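Local atomic coordinates of B12-binding domain-containing protein (Kitasatospora setae, PDB entry 6WTE), a protein that binds cobalamin and a [4Fe-4S] cluster and acts as TsrM, a methyltransferase of the radical SAM family that works by a non-radical route. Residues Val38-Leu41 against Thr42-Arg45; Glu54-Glu58 against Arg59-Leu63. All blocks are in the same frame, centred on the assembly; numbering follows the deposited sequence.

Interaction 1 of 2, residues Val38-Leu41 against Thr42-Arg45; sequences VLDL and TFRR
Asp-40 and Thr-42 meet in an Asx turn at the carboxyl end of strand 35-40, an edge strand of the Rossmann-like B12-binding domain. Followed outward from its CB, the aspartate carries CG anti to its own nitrogen (chi1 -169°), which brings the carboxylate forward along the chain. OD1 accepts the bond from Thr-42 N at 3.2 Å; the N-H points almost straight at it (167°) but approaches from above the carboxylate plane. Thr-42 OG1 lies 3.1 Å from the same Asp-40 OD1. Asn-9 ND2 also bonds to OD1, while OD2 takes the hydroxyl of Tyr-212 and passes obliquely 4.2 Å from Phe-43 CE2. A short acid suits this place because its tip just spans the distance to the backbone nitrogen two residues ahead. Were an alanine to stand here, Thr-42 N and Asn-9 ND2 would probably lose OD1 as acceptor, Tyr-212 OH would lose OD2, and the turn would be less firmly set. Thr-42 suits its place because OG1 hydrogen-bonds to Asn-11 O, of a cobalamin-binding residue, while CG2 lies over one face of the Phe-43 ring, offset toward its rim. The chain then closes a type I beta turn, with Arg-44 N donating to Leu-41 O at 2.9 Å. Arg-44, bent twice along its chain, sends its guanidinium to a salt bridge with Asp-47, and on the way its CG lies 4.2 Å from Asp-40 O.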
ATOM      1  N   VAL A  38     -13.254   7.634  16.049  1.00 13.19           N
ATOM      2  CA  VAL A  38     -12.015   6.987  15.632  1.00 12.03           C
ATOM      3  C   VAL A  38     -11.135   6.809  16.857  1.00 12.77           C
ATOM      4  O   VAL A  38     -10.949   7.744  17.644  1.00 17.57           O
ATOM      5  CB  VAL A  38     -11.273   7.805  14.559  1.00 12.87           C
ATOM      6  CG1 VAL A  38      -9.918   7.162  14.231  1.00 13.80           C
ATOM      7  CG2 VAL A  38     -12.128   7.939  13.308  1.00 14.60           C
ATOM      8  N   LEU A  39     -10.590   5.617  17.013  1.00 12.04           N
ATOM      9  CA  LEU A  39      -9.622   5.336  18.061  1.00 12.55           C
ATOM     10  C   LEU A  39      -8.317   5.005  17.352  1.00 15.07           C
ATOM     11  O   LEU A  39      -8.188   3.938  16.743  1.00 13.71           O
ATOM     12  CB  LEU A  39     -10.114   4.196  18.952  1.00 13.60           C
ATOM     13  CG  LEU A  39      -9.719   4.177  20.416  1.00 23.47           C
ATOM     14  CD1 LEU A  39     -10.090   5.501  21.076  1.00 22.48           C
ATOM     15  CD2 LEU A  39     -10.444   3.018  21.088  1.00 23.14           C
ATOM     16  N   ASP A  40      -7.370   5.940  17.373  1.00 13.02           N
ATOM     17  CA  ASP A  40      -6.125   5.801  16.625  1.00 13.68           C
ATOM     18  C   ASP A  40      -5.023   5.372  17.590  1.00 14.62           C
ATOM     19  O   ASP A  40      -4.614   6.147  18.461  1.00 18.96           O
ATOM     20  CB  ASP A  40      -5.774   7.109  15.919  1.00 14.78           C
ATOM     21  CG  ASP A  40      -4.654   6.945  14.919  1.00 17.05           C
ATOM     22  OD1 ASP A  40      -4.040   5.863  14.893  1.00 13.41           O
ATOM     23  OD2 ASP A  40      -4.400   7.892  14.150  1.00 16.08           O
ATOM     24  N   LEU A  41      -4.542   4.139  17.428  1.00 12.20           N
ATOM     25  CA  LEU A  41      -3.560   3.575  18.345  1.00 14.29           C
ATOM     26  C   LEU A  41      -2.124   3.860  17.934  1.00 14.47           C
ATOM     27  O   LEU A  41      -1.203   3.496  18.677  1.00 16.62           O
ATOM     28  CB  LEU A  41      -3.771   2.059  18.468  1.00 12.24           C
ATOM     29  CG  LEU A  41      -5.182   1.627  18.879  1.00 16.50           C
ATOM     30  CD1 LEU A  41      -5.297   0.107  18.966  1.00 16.37           C
ATOM     31  CD2 LEU A  41      -5.586   2.267  20.202  1.00 16.74           C
ATOM     32  N   THR A  42      -1.913   4.519  16.791  1.00 14.67           N
ATOM     33  CA  THR A  42      -0.554   4.757  16.306  1.00 16.51           C
ATOM     34  C   THR A  42       0.265   5.559  17.311  1.00 19.18           C
ATOM     35  O   THR A  42       1.437   5.252  17.553  1.00 19.63           O
ATOM     36  CB  THR A  42      -0.604   5.472  14.957  1.00 17.79           C
ATOM     37  OG1 THR A  42      -1.336   4.663  14.030  1.00 13.22           O
ATOM     38  CG2 THR A  42       0.809   5.729  14.408  1.00 16.66           C
ATOM     39  N   PHE A  43      -0.337   6.580  17.917  1.00 17.25           N
ATOM     40  CA  PHE A  43       0.350   7.385  18.916  1.00 22.93           C
ATOM     41  C   PHE A  43       0.115   6.873  20.333  1.00 22.95           C
ATOM     42  O   PHE A  43       0.388   7.591  21.301  1.00 25.18           O
ATOM     43  CB  PHE A  43      -0.083   8.851  18.798  1.00 23.95           C
ATOM     44  CG  PHE A  43      -0.073   9.376  17.386  1.00 24.66           C
ATOM     45  CD1 PHE A  43       1.097   9.416  16.651  1.00 26.07           C
ATOM     46  CD2 PHE A  43      -1.242   9.831  16.795  1.00 29.86           C
ATOM     47  CE1 PHE A  43       1.107   9.899  15.343  1.00 26.11           C
ATOM     48  CE2 PHE A  43      -1.238  10.318  15.496  1.00 25.79           C
ATOM     49  CZ  PHE A  43      -0.063  10.351  14.769  1.00 19.00           C
ATOM     50  N   ARG A  44      -0.380   5.645  20.475  1.00 19.35           N
ATOM     51  CA  ARG A  44      -0.557   4.994  21.768  1.00 22.48           C
ATOM     52  C   ARG A  44       0.055   3.599  21.747  1.00 24.05           C
ATOM     53  O   ARG A  44      -0.456   2.667  22.377  1.00 23.86           O
ATOM     54  CB  ARG A  44      -2.036   4.933  22.145  1.00 21.97           C
ATOM     55  CG  ARG A  44      -2.734   6.287  22.208  1.00 24.52           C
ATOM     56  CD  ARG A  44      -2.295   7.099  23.421  1.00 24.15           C
ATOM     57  NE  ARG A  44      -2.578   6.417  24.681  1.00 25.94           N
ATOM     58  CZ  ARG A  44      -3.702   6.571  25.376  1.00 32.13           C
ATOM     59  NH1 ARG A  44      -4.654   7.382  24.931  1.00 33.53           N
ATOM     60  NH2 ARG A  44      -3.882   5.911  26.515  1.00 30.76           N
ATOM     61  N   ARG A  45       1.176   3.443  21.029  1.00 24.61           N
ATOM     62  CA  ARG A  45       1.780   2.125  20.842  1.00 25.45           C
ATOM     63  C   ARG A  45       2.100   1.455  22.166  1.00 27.38           C
ATOM     64  O   ARG A  45       1.983   0.231  22.298  1.00 28.18           O
ATOM     65  CB  ARG A  45       3.067   2.236  20.022  1.00 30.65           C
ATOM     66  CG  ARG A  45       2.899   2.748  18.630  1.00 28.31           C
ATOM     67  CD  ARG A  45       4.156   2.486  17.809  1.00 28.88           C
ATOM     68  NE  ARG A  45       5.321   3.258  18.239  1.00 33.86           N
ATOM     69  CZ  ARG A  45       6.529   3.138  17.695  1.00 31.89           C
ATOM     70  NH1 ARG A  45       7.539   3.874  18.135  1.00 34.23           N
ATOM     71  NH2 ARG A  45       6.730   2.273  16.707  1.00 32.35           N
TER

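Interaction 2 of 2, residues Glu54-Glu58 against Arg59-Leu63; sequences EYFAE and RSPML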
ATOM      1  N   GLU A  54     -10.323   2.581  28.323  1.00 27.69           N
ATOM      2  CA  GLU A  54     -11.047   3.828  28.543  1.00 31.64           C
ATOM      3  C   GLU A  54     -12.241   3.936  27.605  1.00 29.94           C
ATOM      4  O   GLU A  54     -13.354   4.250  28.041  1.00 30.99           O
ATOM      5  CB  GLU A  54     -10.112   5.027  28.370  1.00 29.92           C
ATOM      6  CG  GLU A  54      -8.953   5.070  29.351  1.00 36.98           C
ATOM      7  CD  GLU A  54      -7.905   6.111  28.981  1.00 37.12           C
ATOM      8  OE1 GLU A  54      -7.761   6.420  27.776  1.00 44.43           O
ATOM      9  OE2 GLU A  54      -7.222   6.619  29.896  1.00 42.89           O
ATOM     10  N   TYR A  55     -12.039   3.653  26.313  1.00 26.29           N
ATOM     11  CA  TYR A  55     -13.102   3.903  25.343  1.00 24.34           C
ATOM     12  C   TYR A  55     -14.329   3.042  25.621  1.00 25.25           C
ATOM     13  O   TYR A  55     -15.453   3.550  25.690  1.00 26.72           O
ATOM     14  CB  TYR A  55     -12.607   3.678  23.911  1.00 23.93           C
ATOM     15  CG  TYR A  55     -13.702   3.976  22.907  1.00 24.56           C
ATOM     16  CD1 TYR A  55     -13.925   5.273  22.465  1.00 25.95           C
ATOM     17  CD2 TYR A  55     -14.541   2.972  22.444  1.00 20.19           C
ATOM     18  CE1 TYR A  55     -14.945   5.558  21.574  1.00 24.59           C
ATOM     19  CE2 TYR A  55     -15.561   3.248  21.557  1.00 22.52           C
ATOM     20  CZ  TYR A  55     -15.760   4.537  21.125  1.00 21.79           C
ATOM     21  OH  TYR A  55     -16.777   4.808  20.238  1.00 22.63           O
ATOM     22  N   PHE A  56     -14.139   1.727  25.764  1.00 26.13           N
ATOM     23  CA  PHE A  56     -15.285   0.829  25.860  1.00 22.87           C
ATOM     24  C   PHE A  56     -15.991   0.897  27.208  1.00 26.49           C
ATOM     25  O   PHE A  56     -17.136   0.447  27.318  1.00 29.07           O
ATOM     26  CB  PHE A  56     -14.857  -0.600  25.547  1.00 25.68           C
ATOM     27  CG  PHE A  56     -14.695  -0.854  24.083  1.00 26.08           C
ATOM     28  CD1 PHE A  56     -15.809  -0.942  23.262  1.00 23.36           C
ATOM     29  CD2 PHE A  56     -13.441  -0.977  23.517  1.00 22.67           C
ATOM     30  CE1 PHE A  56     -15.674  -1.161  21.912  1.00 21.56           C
ATOM     31  CE2 PHE A  56     -13.303  -1.201  22.166  1.00 24.40           C
ATOM     32  CZ  PHE A  56     -14.422  -1.292  21.365  1.00 19.54           C
ATOM     33  N   ALA A  57     -15.348   1.446  28.232  1.00 29.65           N
ATOM     34  CA  ALA A  57     -16.070   1.663  29.478  1.00 28.65           C
ATOM     35  C   ALA A  57     -17.064   2.811  29.350  1.00 29.05           C
ATOM     36  O   ALA A  57     -18.116   2.798  29.998  1.00 31.03           O
ATOM     37  CB  ALA A  57     -15.086   1.927  30.611  1.00 31.94           C
ATOM     38  N   GLU A  58     -16.757   3.789  28.500  1.00 29.45           N
ATOM     39  CA  GLU A  58     -17.568   4.984  28.321  1.00 30.49           C
ATOM     40  C   GLU A  58     -18.505   4.912  27.122  1.00 27.08           C
ATOM     41  O   GLU A  58     -19.540   5.584  27.118  1.00 27.85           O
ATOM     42  CB  GLU A  58     -16.651   6.202  28.165  1.00 35.00           C
ATOM     43  CG  GLU A  58     -15.525   6.251  29.199  1.00 37.50           C
ATOM     44  CD  GLU A  58     -14.316   7.034  28.715  1.00 38.77           C
ATOM     45  OE1 GLU A  58     -14.384   7.604  27.604  1.00 41.73           O
ATOM     46  OE2 GLU A  58     -13.293   7.075  29.439  1.00 38.60           O
ATOM     47  N   ARG A  59     -18.170   4.121  26.104  1.00 25.73           N
ATOM     48  CA  ARG A  59     -18.901   4.113  24.845  1.00 22.44           C
ATOM     49  C   ARG A  59     -19.259   2.687  24.458  1.00 20.06           C
ATOM     50  O   ARG A  59     -18.502   1.746  24.711  1.00 21.33           O
ATOM     51  CB  ARG A  59     -18.079   4.756  23.711  1.00 22.80           C
ATOM     52  CG  ARG A  59     -17.694   6.199  23.979  1.00 24.77           C
ATOM     53  CD  ARG A  59     -18.921   7.089  24.043  1.00 26.58           C
ATOM     54  NE  ARG A  59     -19.217   7.720  22.761  1.00 25.98           N
ATOM     55  CZ  ARG A  59     -20.351   8.357  22.488  1.00 23.49           C
ATOM     56  NH1 ARG A  59     -21.305   8.435  23.403  1.00 26.42           N
ATOM     57  NH2 ARG A  59     -20.531   8.912  21.297  1.00 25.59           N
ATOM     58  N   SER A  60     -20.419   2.541  23.824  1.00 17.73           N
ATOM     59  CA  SER A  60     -20.923   1.243  23.381  1.00 17.61           C
ATOM     60  C   SER A  60     -21.314   1.351  21.915  1.00 17.55           C
ATOM     61  O   SER A  60     -22.502   1.429  21.578  1.00 19.01           O
ATOM     62  CB  SER A  60     -22.101   0.779  24.241  1.00 23.18           C
ATOM     63  OG  SER A  60     -21.726   0.671  25.604  1.00 21.61           O
ATOM     64  N   PRO A  61     -20.338   1.363  21.011  1.00 15.50           N
ATOM     65  CA  PRO A  61     -20.667   1.391  19.583  1.00 14.34           C
ATOM     66  C   PRO A  61     -21.396   0.118  19.183  1.00 13.65           C
ATOM     67  O   PRO A  61     -21.197  -0.944  19.773  1.00 15.90           O
ATOM     68  CB  PRO A  61     -19.297   1.484  18.903  1.00 14.60           C
ATOM     69  CG  PRO A  61     -18.351   0.872  19.889  1.00 13.47           C
ATOM     70  CD  PRO A  61     -18.885   1.272  21.244  1.00 17.75           C
ATOM     71  N   MET A  62     -22.259   0.230  18.175  1.00 13.21           N
ATOM     72  CA  MET A  62     -22.981  -0.943  17.702  1.00 13.16           C
ATOM     73  C   MET A  62     -22.248  -1.678  16.590  1.00 13.01           C
ATOM     74  O   MET A  62     -22.682  -2.763  16.199  1.00 14.33           O
ATOM     75  CB  MET A  62     -24.397  -0.561  17.242  1.00 17.04           C
ATOM     76  CG  MET A  62     -24.471   0.590  16.268  1.00 19.64           C
ATOM     77  SD  MET A  62     -24.302   0.056  14.551  1.00 18.10           S
ATOM     78  CE  MET A  62     -24.258   1.643  13.722  1.00 14.54           C
ATOM     79  N   LEU A  63     -21.140  -1.124  16.102  1.00 12.98           N
ATOM     80  CA  LEU A  63     -20.311  -1.749  15.080  1.00 12.08           C
ATOM     81  C   LEU A  63     -18.889  -1.239  15.267  1.00 13.49           C
ATOM     82  O   LEU A  63     -18.686  -0.051  15.539  1.00 12.00           O
ATOM     83  CB  LEU A  63     -20.825  -1.416  13.677  1.00 12.52           C
ATOM     84  CG  LEU A  63     -20.027  -1.888  12.456  1.00 11.55           C
ATOM     85  CD1 LEU A  63     -19.940  -3.419  12.396  1.00 12.64           C
ATOM     86  CD2 LEU A  63     -20.660  -1.329  11.181  1.00 13.05           C
TER
HETATM   87  O   HOH W   1     -19.553  -0.631  26.086  1.00 24.42           O
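Tyr-55 O, near the end of helix 48-58, is gripped twice: by Arg-59 N at 2.8 Å, with a bent N-H angle of 136°, and weakly by Glu-58 N at 3.1 Å. The first is an i to i+4 helical bond closing the final turn; Arg-59 is the first residue to leave helical angles. In Tyr-55, CG anti to the nitrogen (chi1 -178°) directs the ring toward Arg-59 and Pro-61. Arg-59 CB sits over one face of that ring in a CH-pi contact, 3.8 Å from the centroid and displaced toward the rim. The guanidinium stands nearly upright to the ring (81°) and goes on to salt bridges with Glu-35 and Glu-37; Tyr-55 OH bonds to the same Glu-37 oxygen as Arg-59 NE. An arginine suits the spot, having a greasy stem for the ring and a charged end for strand 35-40. Pro-61 closes the apolar side: its CD lies 3.9 Å from Tyr-55 CE2, and its CG the same distance from Phe-56 CE1. A water donates to Phe-56 O at 2.9 Å and is hydrogen-bonded to Ser-60 OG at 2.6 Å, spanning the turn. The chemistry is thus divided: Tyr-55 O is met by two backbone N-H groups and Phe-56 O by a water, while the rings and Pro-61 are likely to hold the path toward strand 63-67.

In the fold
The two contacts bound helix 48-58: interaction 1 is the turn that leaves strand 35-40 ahead of it, and interaction 2 the exit toward strand 63-67. Together they frame a beta-alpha-beta unit whose parallel strands flank strand 4-9 in the sheet. Their centres lie 15 Å apart, yet they touch where Leu-39 CD2 packs 3.6 Å from Tyr-55 CB, seating the helix on the sheet. Interaction 1 is the nearer to the cofactor: the side chain of Thr-42 is about 7 Å from bound cobalamin, and close to Asn-11, a cobalamin-binding residue. In interaction 2 the side chain of Pro-61 is about 12 Å from bound cobalamin, consistent with a packing role for residues 54-63, which lie away from the cobalamin and cluster sites.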